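Local coordinates for protein glycerol-3-phosphate dehydrogenase [NAD(P)+] (Coxiella burnetii, PDB 3K96) that probably reduces the glycolytic intermediate dihydroxyacetone phosphate to sn-glycerol 3-phosphate with NADH or NADPH, supplying the precursor for phospholipid synthesis, at residues 341-344 and 345-349; 331-334 and 335-339. All blocks are in the same frame, centred on the assembly; numbering follows the deposited sequence. Where two conformers were deposited one is given.

How the interactions relate
Both interactions belong to the helical C-terminal part of the enzyme and sit on helices that follow each other in the chain: interaction 2 closes the end of helix 326-336, then interaction 1 runs along helix 341-349. Their centres are about 12 Å apart. The intervening turn brings the helices side by side, with the methyl of A344 packed against I334 and L339, and a salt bridge from R333 NH1 to E347 OE1 of 3.1 Å. The side chain of L335 in interaction 2 lies about 9 Å from that of N281, a predicted substrate-binding residue. Interaction 1 is away from the annotated sites and reaches the second subunit through Q346 and L349.

Interaction 1. Residues 341-344 and 345-349; sequences PQQA and VQELL
Q343 reaches along helix 341-349 to E347, one turn further on, in a classic i to i+4 pairing on the final helix of the C-terminal domain. Its amide and the carboxylate of E347 are turned 63° from each other. NE2 nevertheless keeps OE2 close to its own amide plane, giving a short, straight hydrogen bond of 2.6 Å from Q343 NE2 to E347 OE2. On the acid the approach is from the syn side, though 31° out of the carboxylate plane. The other oxygen, OE1, is taken by R333 and Q330 of helix 326-336, and this double engagement should hold the carboxylate's rotation fixed.

Q342 and Q346 behave differently. They lie alongside each other and point the same way, and the bond from Q342 NE2 to Q346 OE1 is weak and bent at 3.4 Å. It is doubtful besides, because Q346 has two conformers; in the modelled one, its OE1 is gripped more firmly by R197 of the second subunit.

On the inward side, L348 packs against L327 and Q330 of helix 326-336, while V345 meets I225 of helix 206-228. V345 CG2 rests 3.6 Å from P341 O, the same oxygen that accepts a hydrogen bond from V345 N. Three residues further along, L348 CG lies in the same way 3.5 Å from A344 O.

Interaction 2. Residues 331-334 and 335-339; sequences VHRI and LHEDL
H332 and H336 bring their imidazoles together one turn apart near the C-terminal end of helix 326-336, where the chain leaves helical geometry at E337 and D338 then takes a left-handed conformation. The ring planes make an angle of 46°, so the pair is oblique, with H336 CD2 3.2 Å above one face of the H332 ring and displaced toward its rim. H332 gets there by swinging CG anti to its own N (chi1 -165°), which sends the ring along the helix toward H336. Both rings have partners on helix 307-320: H332 stacks with H315, and H336 NE2 bonds to D312 OD1.

The R333 side chain runs back along the helix, away from its C-terminal end. Its chain is extended at chi2 but bends at chi3 (69°), and in the modelled conformer of its two this lays the guanidinium over L339, whose CD2 sits over one face. E337 OE1 lies at the edge of the same group, in its plane, but the salt bridge from R333 NE to E337 OE1 is long at 3.9 Å. Water 1 spans the gap, accepting from R333 NE at 2.6 Å and donating to E337 OE1. At the far side, R333 NH1 bonds to Q330 OE1.

At the helix end, R333 O accepts from E337 N and, weakly, from L339 N. With D338 left-handed, the chain folds back, bringing L339 CB to 4.2 Å from I334 CG1, while L339 CD2 packs 3.8 Å from R333 CB.

Interaction 1. Residues 341-344 and 345-349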
ATOM      1  N   PRO A 341     -11.809  16.109  13.716  1.00 30.65           N
ATOM      2  CA  PRO A 341     -11.296  15.141  12.735  1.00 30.94           C
ATOM      3  C   PRO A 341     -11.560  15.488  11.277  1.00 30.55           C
ATOM      4  O   PRO A 341     -10.647  15.391  10.461  1.00 29.25           O
ATOM      5  CB  PRO A 341     -12.025  13.848  13.126  1.00 30.30           C
ATOM      6  CG  PRO A 341     -12.166  13.977  14.588  1.00 31.14           C
ATOM      7  CD  PRO A 341     -12.465  15.423  14.844  1.00 29.78           C
ATOM      8  N   GLN A 342     -12.786  15.874  10.943  1.00 29.54           N
ATOM      9  CA  GLN A 342     -13.066  16.229   9.564  1.00 31.34           C
ATOM     10  C   GLN A 342     -12.178  17.382   9.116  1.00 31.20           C
ATOM     11  O   GLN A 342     -11.527  17.297   8.079  1.00 30.18           O
ATOM     12  CB  GLN A 342     -14.536  16.557   9.325  1.00 31.58           C
ATOM     13  CG  GLN A 342     -14.824  16.907   7.878  1.00 37.54           C
ATOM     14  CD  GLN A 342     -16.303  17.002   7.569  1.00 45.64           C
ATOM     15  OE1 GLN A 342     -17.116  16.236   8.100  1.00 52.94           O
ATOM     16  NE2 GLN A 342     -16.657  17.915   6.676  1.00 46.95           N
ATOM     17  N   GLN A 343     -12.106  18.433   9.916  1.00 31.32           N
ATOM     18  CA  GLN A 343     -11.273  19.556   9.545  1.00 33.06           C
ATOM     19  C   GLN A 343      -9.818  19.103   9.402  1.00 32.23           C
ATOM     20  O   GLN A 343      -9.129  19.511   8.473  1.00 33.47           O
ATOM     21  CB  GLN A 343     -11.368  20.669  10.584  1.00 33.38           C
ATOM     22  CG  GLN A 343     -10.334  21.767  10.378  1.00 36.86           C
ATOM     23  CD  GLN A 343     -10.224  22.691  11.572  1.00 37.87           C
ATOM     24  OE1 GLN A 343     -11.105  22.725  12.427  1.00 40.84           O
ATOM     25  NE2 GLN A 343      -9.129  23.432  11.644  1.00 39.12           N
ATOM     26  N   ALA A 344      -9.355  18.251  10.315  1.00 30.37           N
ATOM     27  CA  ALA A 344      -7.963  17.790  10.289  1.00 30.10           C
ATOM     28  C   ALA A 344      -7.592  17.042   8.993  1.00 29.96           C
ATOM     29  O   ALA A 344      -6.533  17.275   8.399  1.00 28.55           O
ATOM     30  CB  ALA A 344      -7.650  16.907  11.523  1.00 27.15           C
ATOM     31  N   VAL A 345      -8.453  16.135   8.569  1.00 31.23           N
ATOM     32  CA  VAL A 345      -8.154  15.353   7.381  1.00 32.53           C
ATOM     33  C   VAL A 345      -8.296  16.215   6.148  1.00 35.33           C
ATOM     34  O   VAL A 345      -7.562  16.024   5.168  1.00 33.85           O
ATOM     35  CB  VAL A 345      -8.992  14.082   7.284  1.00 32.75           C
ATOM     36  CG1 VAL A 345      -8.694  13.348   5.975  1.00 33.12           C
ATOM     37  CG2 VAL A 345      -8.708  13.147   8.508  1.00 28.27           C
ATOM     38  N   GLN A 346      -9.235  17.159   6.164  0.50 36.56           N
ATOM     39  CA  GLN A 346      -9.405  18.038   5.001  0.50 37.81           C
ATOM     40  C   GLN A 346      -8.227  19.012   4.863  0.50 38.75           C
ATOM     41  O   GLN A 346      -7.915  19.456   3.755  0.50 38.39           O
ATOM     42  CB  GLN A 346     -10.765  18.745   5.010  0.50 38.03           C
ATOM     43  CG  GLN A 346     -11.922  17.787   4.707  0.50 38.59           C
ATOM     44  CD  GLN A 346     -13.268  18.474   4.612  0.50 39.71           C
ATOM     45  OE1 GLN A 346     -14.270  17.839   4.302  0.50 38.84           O
ATOM     46  NE2 GLN A 346     -13.297  19.774   4.872  0.50 38.47           N
ATOM     47  N   GLU A 347      -7.588  19.367   5.979  1.00 39.17           N
ATOM     48  CA  GLU A 347      -6.372  20.193   5.909  1.00 40.53           C
ATOM     49  C   GLU A 347      -5.242  19.347   5.309  1.00 40.17           C
ATOM     50  O   GLU A 347      -4.447  19.851   4.535  1.00 41.50           O
ATOM     51  CB  GLU A 347      -5.953  20.743   7.284  1.00 40.26           C
ATOM     52  CG  GLU A 347      -6.866  21.851   7.818  1.00 42.78           C
ATOM     53  CD  GLU A 347      -6.555  22.260   9.269  1.00 45.72           C
ATOM     54  OE1 GLU A 347      -5.562  21.774   9.857  1.00 46.56           O
ATOM     55  OE2 GLU A 347      -7.326  23.066   9.830  1.00 48.24           O
ATOM     56  N   LEU A 348      -5.173  18.068   5.659  1.00 40.01           N
ATOM     57  CA  LEU A 348      -4.127  17.186   5.113  1.00 40.86           C
ATOM     58  C   LEU A 348      -4.294  16.933   3.617  1.00 43.15           C
ATOM     59  O   LEU A 348      -3.315  16.967   2.864  1.00 43.71           O
ATOM     60  CB  LEU A 348      -4.108  15.833   5.821  1.00 39.77           C
ATOM     61  CG  LEU A 348      -3.561  15.813   7.244  1.00 38.80           C
ATOM     62  CD1 LEU A 348      -3.690  14.412   7.825  1.00 32.63           C
ATOM     63  CD2 LEU A 348      -2.111  16.292   7.231  1.00 33.10           C
ATOM     64  N   LEU A 349      -5.526  16.656   3.194  1.00 44.29           N
ATOM     65  CA  LEU A 349      -5.804  16.365   1.786  1.00 46.63           C
ATOM     66  C   LEU A 349      -5.731  17.608   0.901  1.00 48.85           C
ATOM     67  O   LEU A 349      -5.256  17.523  -0.223  1.00 49.58           O
ATOM     68  CB  LEU A 349      -7.163  15.663   1.606  1.00 45.66           C
ATOM     69  CG  LEU A 349      -7.265  14.214   2.103  1.00 46.18           C
ATOM     70  CD1 LEU A 349      -8.695  13.706   2.098  1.00 42.62           C
ATOM     71  CD2 LEU A 349      -6.372  13.290   1.286  1.00 46.13           C
TER

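Interaction 2. Residues 331-334 and 335-339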
ATOM      1  N   VAL A 331      -2.382  14.220  13.742  1.00 27.40           N
ATOM      2  CA  VAL A 331      -2.901  13.212  14.686  1.00 26.31           C
ATOM      3  C   VAL A 331      -2.673  13.716  16.120  1.00 26.76           C
ATOM      4  O   VAL A 331      -3.576  13.662  16.964  1.00 26.54           O
ATOM      5  CB  VAL A 331      -2.306  11.808  14.476  1.00 26.17           C
ATOM      6  CG1 VAL A 331      -2.751  10.855  15.598  1.00 22.64           C
ATOM      7  CG2 VAL A 331      -2.724  11.263  13.120  1.00 24.41           C
ATOM      8  N   HIS A 332      -1.484  14.251  16.383  1.00 26.55           N
ATOM      9  CA  HIS A 332      -1.185  14.789  17.708  1.00 27.40           C
ATOM     10  C   HIS A 332      -2.184  15.895  18.095  1.00 27.53           C
ATOM     11  O   HIS A 332      -2.621  15.959  19.246  1.00 26.58           O
ATOM     12  CB  HIS A 332       0.259  15.333  17.761  1.00 28.70           C
ATOM     13  CG  HIS A 332       0.761  15.572  19.150  1.00 31.03           C
ATOM     14  ND1 HIS A 332       0.655  16.792  19.786  1.00 33.64           N
ATOM     15  CD2 HIS A 332       1.345  14.729  20.041  1.00 33.79           C
ATOM     16  CE1 HIS A 332       1.173  16.693  21.000  1.00 37.64           C
ATOM     17  NE2 HIS A 332       1.583  15.448  21.188  1.00 34.93           N
ATOM     18  N   ARG A 333      -2.524  16.768  17.132  0.50 27.58           N
ATOM     19  CA  ARG A 333      -3.475  17.856  17.369  0.50 27.32           C
ATOM     20  C   ARG A 333      -4.865  17.297  17.672  0.50 27.77           C
ATOM     21  O   ARG A 333      -5.581  17.807  18.530  0.50 27.83           O
ATOM     22  CB  ARG A 333      -3.561  18.795  16.153  0.50 27.35           C
ATOM     23  CG  ARG A 333      -2.275  19.519  15.764  0.50 27.18           C
ATOM     24  CD  ARG A 333      -2.492  20.376  14.485  0.50 28.20           C
ATOM     25  NE  ARG A 333      -3.371  21.507  14.744  0.50 25.15           N
ATOM     26  CZ  ARG A 333      -4.004  22.227  13.816  0.50 23.32           C
ATOM     27  NH1 ARG A 333      -3.932  21.932  12.507  0.50 19.36           N
ATOM     28  NH2 ARG A 333      -4.763  23.223  14.220  0.50 16.76           N
ATOM     29  N   ILE A 334      -5.242  16.239  16.967  1.00 27.95           N
ATOM     30  CA  ILE A 334      -6.531  15.619  17.174  1.00 27.77           C
ATOM     31  C   ILE A 334      -6.609  15.068  18.593  1.00 28.11           C
ATOM     32  O   ILE A 334      -7.624  15.198  19.275  1.00 26.65           O
ATOM     33  CB  ILE A 334      -6.767  14.517  16.125  1.00 27.62           C
ATOM     34  CG1 ILE A 334      -7.025  15.167  14.766  1.00 30.16           C
ATOM     35  CG2 ILE A 334      -7.956  13.647  16.497  1.00 26.96           C
ATOM     36  CD1 ILE A 334      -7.085  14.197  13.609  1.00 26.85           C
ATOM     37  N   LEU A 335      -5.515  14.478  19.055  1.00 29.34           N
ATOM     38  CA  LEU A 335      -5.483  13.873  20.387  1.00 29.65           C
ATOM     39  C   LEU A 335      -5.363  14.863  21.535  1.00 31.20           C
ATOM     40  O   LEU A 335      -6.005  14.701  22.576  1.00 32.28           O
ATOM     41  CB  LEU A 335      -4.270  12.920  20.499  1.00 29.14           C
ATOM     42  CG  LEU A 335      -4.187  11.684  19.604  1.00 28.13           C
ATOM     43  CD1 LEU A 335      -2.917  10.860  19.894  1.00 30.10           C
ATOM     44  CD2 LEU A 335      -5.407  10.819  19.796  1.00 24.71           C
ATOM     45  N   HIS A 336      -4.536  15.887  21.354  1.00 32.03           N
ATOM     46  CA  HIS A 336      -4.235  16.801  22.449  1.00 32.29           C
ATOM     47  C   HIS A 336      -4.720  18.241  22.306  1.00 32.91           C
ATOM     48  O   HIS A 336      -4.694  18.974  23.278  1.00 32.01           O
ATOM     49  CB  HIS A 336      -2.714  16.802  22.691  1.00 32.40           C
ATOM     50  CG  HIS A 336      -2.133  15.435  22.890  1.00 33.92           C
ATOM     51  ND1 HIS A 336      -2.336  14.703  24.038  1.00 38.86           N
ATOM     52  CD2 HIS A 336      -1.343  14.671  22.093  1.00 36.60           C
ATOM     53  CE1 HIS A 336      -1.710  13.539  23.936  1.00 38.99           C
ATOM     54  NE2 HIS A 336      -1.105  13.493  22.761  1.00 34.98           N
ATOM     55  N   GLU A 337      -5.196  18.649  21.135  1.00 33.24           N
ATOM     56  CA  GLU A 337      -5.637  20.048  20.957  1.00 33.38           C
ATOM     57  C   GLU A 337      -7.090  20.150  20.531  1.00 32.79           C
ATOM     58  O   GLU A 337      -7.527  21.182  20.033  1.00 31.34           O
ATOM     59  CB  GLU A 337      -4.741  20.758  19.955  1.00 33.93           C
ATOM     60  CG  GLU A 337      -3.278  20.752  20.382  1.00 38.11           C
ATOM     61  CD  GLU A 337      -2.382  21.491  19.420  1.00 43.13           C
ATOM     62  OE1 GLU A 337      -2.886  22.214  18.520  1.00 47.88           O
ATOM     63  OE2 GLU A 337      -1.162  21.339  19.565  1.00 49.16           O
ATOM     64  N   ASP A 338      -7.816  19.056  20.710  1.00 33.13           N
ATOM     65  CA  ASP A 338      -9.240  18.982  20.410  1.00 34.61           C
ATOM     66  C   ASP A 338      -9.572  19.294  18.938  1.00 33.66           C
ATOM     67  O   ASP A 338     -10.688  19.689  18.639  1.00 33.05           O
ATOM     68  CB  ASP A 338      -9.992  19.943  21.339  1.00 35.53           C
ATOM     69  CG  ASP A 338     -11.470  19.648  21.425  1.00 39.40           C
ATOM     70  OD1 ASP A 338     -11.850  18.453  21.448  1.00 41.38           O
ATOM     71  OD2 ASP A 338     -12.256  20.632  21.506  1.00 49.21           O
ATOM     72  N   LEU A 339      -8.607  19.106  18.030  1.00 32.03           N
ATOM     73  CA  LEU A 339      -8.849  19.349  16.614  1.00 31.51           C
ATOM     74  C   LEU A 339      -9.934  18.429  16.053  1.00 30.97           C
ATOM     75  O   LEU A 339      -9.878  17.206  16.219  1.00 31.15           O
ATOM     76  CB  LEU A 339      -7.569  19.159  15.814  1.00 31.33           C
ATOM     77  CG  LEU A 339      -7.643  19.464  14.315  1.00 32.88           C
ATOM     78  CD1 LEU A 339      -8.047  20.925  14.078  1.00 32.75           C
ATOM     79  CD2 LEU A 339      -6.304  19.148  13.610  1.00 30.27           C
TER
HETATM   80  O   HOH W   1      -4.928  22.219  16.758  1.00 44.70           O
HETATM   81  O   HOH W   2     -10.090  15.828  18.363  1.00 29.80           O